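Local coordinates for protein D-mandelate dehydrogenase (Rhodotorula graminis, PDB 2W2K) that binds NAD(+) and probably interconverts D-mandelate and the corresponding 2-keto acid, using a nicotinamide coenzyme as redox partner, at residues 84-88 with 89-93; 306-310 with 311-315. One frame throughout, in Å; residues are numbered along the deposited sequence.

Contact 1. Residues 84-88 with 89-93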
# COMPACT_ATOMS: atom_id res chain seq x y z
N PHE B 84 -0.78 -2.44 37.51
CA PHE B 84 0.26 -2.75 36.50
C PHE B 84 -0.25 -2.19 35.16
O PHE B 84 -1.32 -2.62 34.69
CB PHE B 84 0.41 -4.30 36.45
CG PHE B 84 1.54 -4.85 35.55
CD1 PHE B 84 2.28 -4.04 34.65
CD2 PHE B 84 1.81 -6.22 35.58
CE1 PHE B 84 3.29 -4.62 33.81
CE2 PHE B 84 2.82 -6.81 34.77
CZ PHE B 84 3.57 -6.01 33.88
N ALA B 85 0.47 -1.22 34.55
CA ALA B 85 0.13 -0.69 33.21
C ALA B 85 1.22 -1.06 32.19
O ALA B 85 2.41 -0.81 32.45
CB ALA B 85 -0.08 0.87 33.26
N ALA B 86 0.82 -1.58 31.02
CA ALA B 86 1.79 -2.08 30.01
C ALA B 86 1.47 -1.61 28.59
O ALA B 86 0.28 -1.49 28.24
CB ALA B 86 1.86 -3.61 30.02
N ALA B 87 2.52 -1.36 27.80
CA ALA B 87 2.41 -1.11 26.36
C ALA B 87 1.80 -2.30 25.59
O ALA B 87 1.97 -3.44 26.01
CB ALA B 87 3.80 -0.78 25.78
N GLY B 88 1.09 -2.01 24.49
CA GLY B 88 0.57 -3.04 23.57
C GLY B 88 -0.81 -3.56 23.97
O GLY B 88 -1.45 -3.01 24.87
N ALA B 89 -1.29 -4.60 23.29
CA ALA B 89 -2.49 -5.33 23.77
C ALA B 89 -2.44 -6.79 23.36
O ALA B 89 -1.83 -7.13 22.36
CB ALA B 89 -3.76 -4.66 23.27
N GLY B 90 -3.10 -7.65 24.14
CA GLY B 90 -3.13 -9.09 23.84
C GLY B 90 -1.81 -9.74 24.21
O GLY B 90 -0.90 -9.81 23.39
N PHE B 91 -1.72 -10.21 25.46
CA PHE B 91 -0.45 -10.63 26.05
C PHE B 91 -0.41 -12.09 26.44
O PHE B 91 -0.91 -12.48 27.51
CB PHE B 91 -0.16 -9.82 27.30
CG PHE B 91 -0.17 -8.34 27.09
CD1 PHE B 91 0.31 -7.78 25.91
CD2 PHE B 91 -0.64 -7.51 28.09
CE1 PHE B 91 0.31 -6.40 25.75
CE2 PHE B 91 -0.65 -6.13 27.93
CZ PHE B 91 -0.17 -5.57 26.77
N ASP B 92 0.23 -12.90 25.59
CA ASP B 92 0.40 -14.32 25.86
C ASP B 92 1.28 -14.59 27.09
O ASP B 92 1.29 -15.71 27.59
CB ASP B 92 0.99 -15.02 24.63
N TRP B 93 2.02 -13.59 27.56
CA TRP B 93 2.99 -13.76 28.67
C TRP B 93 2.42 -13.58 30.10
O TRP B 93 3.12 -13.84 31.07
CB TRP B 93 4.19 -12.82 28.47
CG TRP B 93 3.82 -11.37 28.22
CD1 TRP B 93 3.68 -10.77 26.98
CD2 TRP B 93 3.57 -10.34 29.19
NE1 TRP B 93 3.35 -9.45 27.13
CE2 TRP B 93 3.27 -9.15 28.47
CE3 TRP B 93 3.57 -10.31 30.60
CZ2 TRP B 93 2.96 -7.94 29.10
CZ3 TRP B 93 3.27 -9.07 31.24
CH2 TRP B 93 2.97 -7.91 30.49
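The ring of Phe-91 fills the hollow formed where the chain turns after strand 83-86, with Ala-86, Ala-87 and Gly-88 as its wall. This loop leads from the five-stranded parallel sheet to helix 96-101, near the coenzyme site: the Ala-89 side chain is about 8 Å from that of Ile-174, an NAD(+)-site residue. CZ of Phe-91 reaches in furthest: it lies 3.1 Å from Ala-87 O and 3.4 Å from Gly-88 O. On another flank of the ring, CE2 rests 4.1 Å from Ala-86 CB. Phe-91 CG stands opposite its own carbonyl carbon (chi1 -55°), which sends the ring back across the turn.

Beside this plug Trp-93 supplies a second, broader bump. Its CG sits between the backbone N and carbonyl carbon (chi1 50°), and the indole is laid against Phe-91: Phe-91 CB is 3.5 Å above the plane of the Trp-93 ring system, near its rim. The far edge of the indole meets the strand, where Trp-93 CH2 comes to 3.9 Å from Phe-84 CZ, the two side chains arriving from opposite directions. The Ala-86 methyl also lies, more loosely, at this edge.

Gly-88 makes the bend with a positive phi of 88°; a CB there would press on Phe-91 CE1. Behind the local packing, Tyr-67 stacks on Trp-93, while Trp-69 meets it edge-to-face and also touches Phe-84.

No hydrogen bond joins the two halves; ring carbons of Phe-91 rest against two carbonyl oxygens and a methyl. Polar links lead elsewhere: Ala-86 O accepts from Ser-109 OG and Gly-90 O from Arg-257 NH1.

Contact 2. Residues 306-310 with 311-315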
# COMPACT_ATOMS: atom_id res chain seq x y z
N GLY B 306 3.08 -4.44 12.01
CA GLY B 306 1.74 -3.80 12.07
C GLY B 306 1.64 -2.51 12.89
O GLY B 306 1.26 -1.43 12.38
N GLY B 307 1.99 -2.61 14.17
CA GLY B 307 1.89 -1.47 15.09
C GLY B 307 3.15 -0.61 15.22
O GLY B 307 3.19 0.32 16.04
N VAL B 308 4.16 -0.92 14.43
CA VAL B 308 5.51 -0.31 14.57
C VAL B 308 5.58 1.05 13.85
O VAL B 308 5.85 1.13 12.63
CB VAL B 308 6.64 -1.31 14.11
CG1 VAL B 308 8.06 -0.66 14.13
CG2 VAL B 308 6.63 -2.59 14.96
N ALA B 309 5.30 2.12 14.61
CA ALA B 309 5.34 3.52 14.11
C ALA B 309 5.59 4.40 15.32
O ALA B 309 5.08 4.11 16.41
CB ALA B 309 4.01 3.91 13.44
N ILE B 310 6.40 5.44 15.17
CA ILE B 310 6.73 6.34 16.31
C ILE B 310 5.49 6.94 17.05
O ILE B 310 5.50 7.06 18.28
CB ILE B 310 7.80 7.39 15.91
CG1 ILE B 310 9.16 6.70 15.73
CG2 ILE B 310 7.90 8.53 16.94
CD1 ILE B 310 10.15 7.54 14.92
N GLU B 311 4.42 7.26 16.31
CA GLU B 311 3.14 7.74 16.91
C GLU B 311 2.46 6.71 17.83
O GLU B 311 1.84 7.08 18.86
CB GLU B 311 2.14 8.24 15.83
CG GLU B 311 2.61 9.52 15.06
CD GLU B 311 3.68 9.28 13.98
OE1 GLU B 311 3.96 8.12 13.59
OE2 GLU B 311 4.29 10.28 13.53
N THR B 312 2.56 5.43 17.48
CA THR B 312 2.11 4.34 18.39
C THR B 312 2.87 4.42 19.72
O THR B 312 2.27 4.34 20.80
CB THR B 312 2.30 2.94 17.75
OG1 THR B 312 1.65 2.89 16.46
CG2 THR B 312 1.69 1.86 18.66
N PHE B 313 4.19 4.57 19.64
CA PHE B 313 5.06 4.53 20.83
C PHE B 313 4.82 5.76 21.73
O PHE B 313 4.84 5.63 22.97
CB PHE B 313 6.56 4.45 20.43
CG PHE B 313 6.92 3.29 19.51
CD1 PHE B 313 6.21 2.08 19.54
CD2 PHE B 313 8.00 3.41 18.63
CE1 PHE B 313 6.57 1.02 18.68
CE2 PHE B 313 8.36 2.34 17.77
CZ PHE B 313 7.65 1.16 17.81
N HIS B 314 4.58 6.93 21.13
CA HIS B 314 4.16 8.14 21.90
C HIS B 314 2.90 7.83 22.73
O HIS B 314 2.82 8.17 23.93
CB HIS B 314 3.85 9.31 20.95
CG HIS B 314 5.04 10.13 20.53
ND1 HIS B 314 6.19 9.57 20.01
CD2 HIS B 314 5.25 11.47 20.56
CE1 HIS B 314 7.07 10.54 19.74
NE2 HIS B 314 6.52 11.69 20.06
N GLU B 315 1.92 7.19 22.10
CA GLU B 315 0.68 6.85 22.81
C GLU B 315 0.84 5.74 23.88
O GLU B 315 0.17 5.81 24.94
CB GLU B 315 -0.49 6.63 21.82
CG GLU B 315 -1.88 6.47 22.47
CD GLU B 315 -2.54 7.79 22.94
OE1 GLU B 315 -1.92 8.89 22.92
OE2 GLU B 315 -3.72 7.69 23.36
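The first turn of helix 310-330, with Ala-309 at its N-cap, packs Thr-312 and Phe-313 against the incoming loop that carries Gly-307, a residue of the NAD(+) site. Ala-309 O accepts two weak hydrogen bonds: Thr-312 N approaches it to 3.0 Å at a poorly aligned 121°, and Phe-313 N to 3.4 Å. The same oxygen lies 3.6 Å above the plane of the Phe-313 ring, over its centre. That placement follows from chi1 of -55°, which turns the ring back toward the N-terminus; there its CZ also meets Val-308 CG1 at 4.1 Å. An alanine in place of Phe-313 is likely to strip Ala-309 O of this aromatic cover and leave the Val-308 methyl facing a gap.

The next carbonyl, Ile-310 O, is held more regularly. His-314 N donates to it over 3.0 Å at 162°, within the carbonyl plane, and His-314 ND1 adds a weak bond of 3.1 Å. Alongside, Ile-310 CG2 is 3.5 Å from His-314 CE1, so the imidazole has a polar and an apolar foothold on one residue. Nearer the loop, Thr-312 OG1 lies 3.0 Å from Gly-307 O, but another acceptor is also within reach of its proton, so this bond is not settled.

A neighbouring subunit also reaches this turn: its backbone bonds Glu-311 OE1 and the Ile-310 backbone. Gly-306 N, in turn, bonds Asp-281 OD2 of the coenzyme site. Thus Ala-309 O and Ile-310 O each take two N-H groups, the former only through weak bonds, the latter through one good backbone bond and a weak one from the imidazole.

Both contacts are local and partly buried, yet they belong to different elements: contact 1 sits at the end of a strand in the five-stranded parallel sheet, contact 2 where a loop becomes helix 310-330. Four of seven touching residues in contact 1 are buried, though Ala-89 is exposed; contact 2 has three of eight buried and none exposed, and a second chain reaches it but not 84-93. Their centres are 15 Å apart and their nearest atoms about 7 Å, so they do not touch. The helix nevertheless links them, since further along it Phe-316 and Ile-324 pack on Ala-87 and Ala-85. Contact 1 is aromatic and lacks internal hydrogen bonds; contact 2 relies largely on backbone carbonyl acceptors.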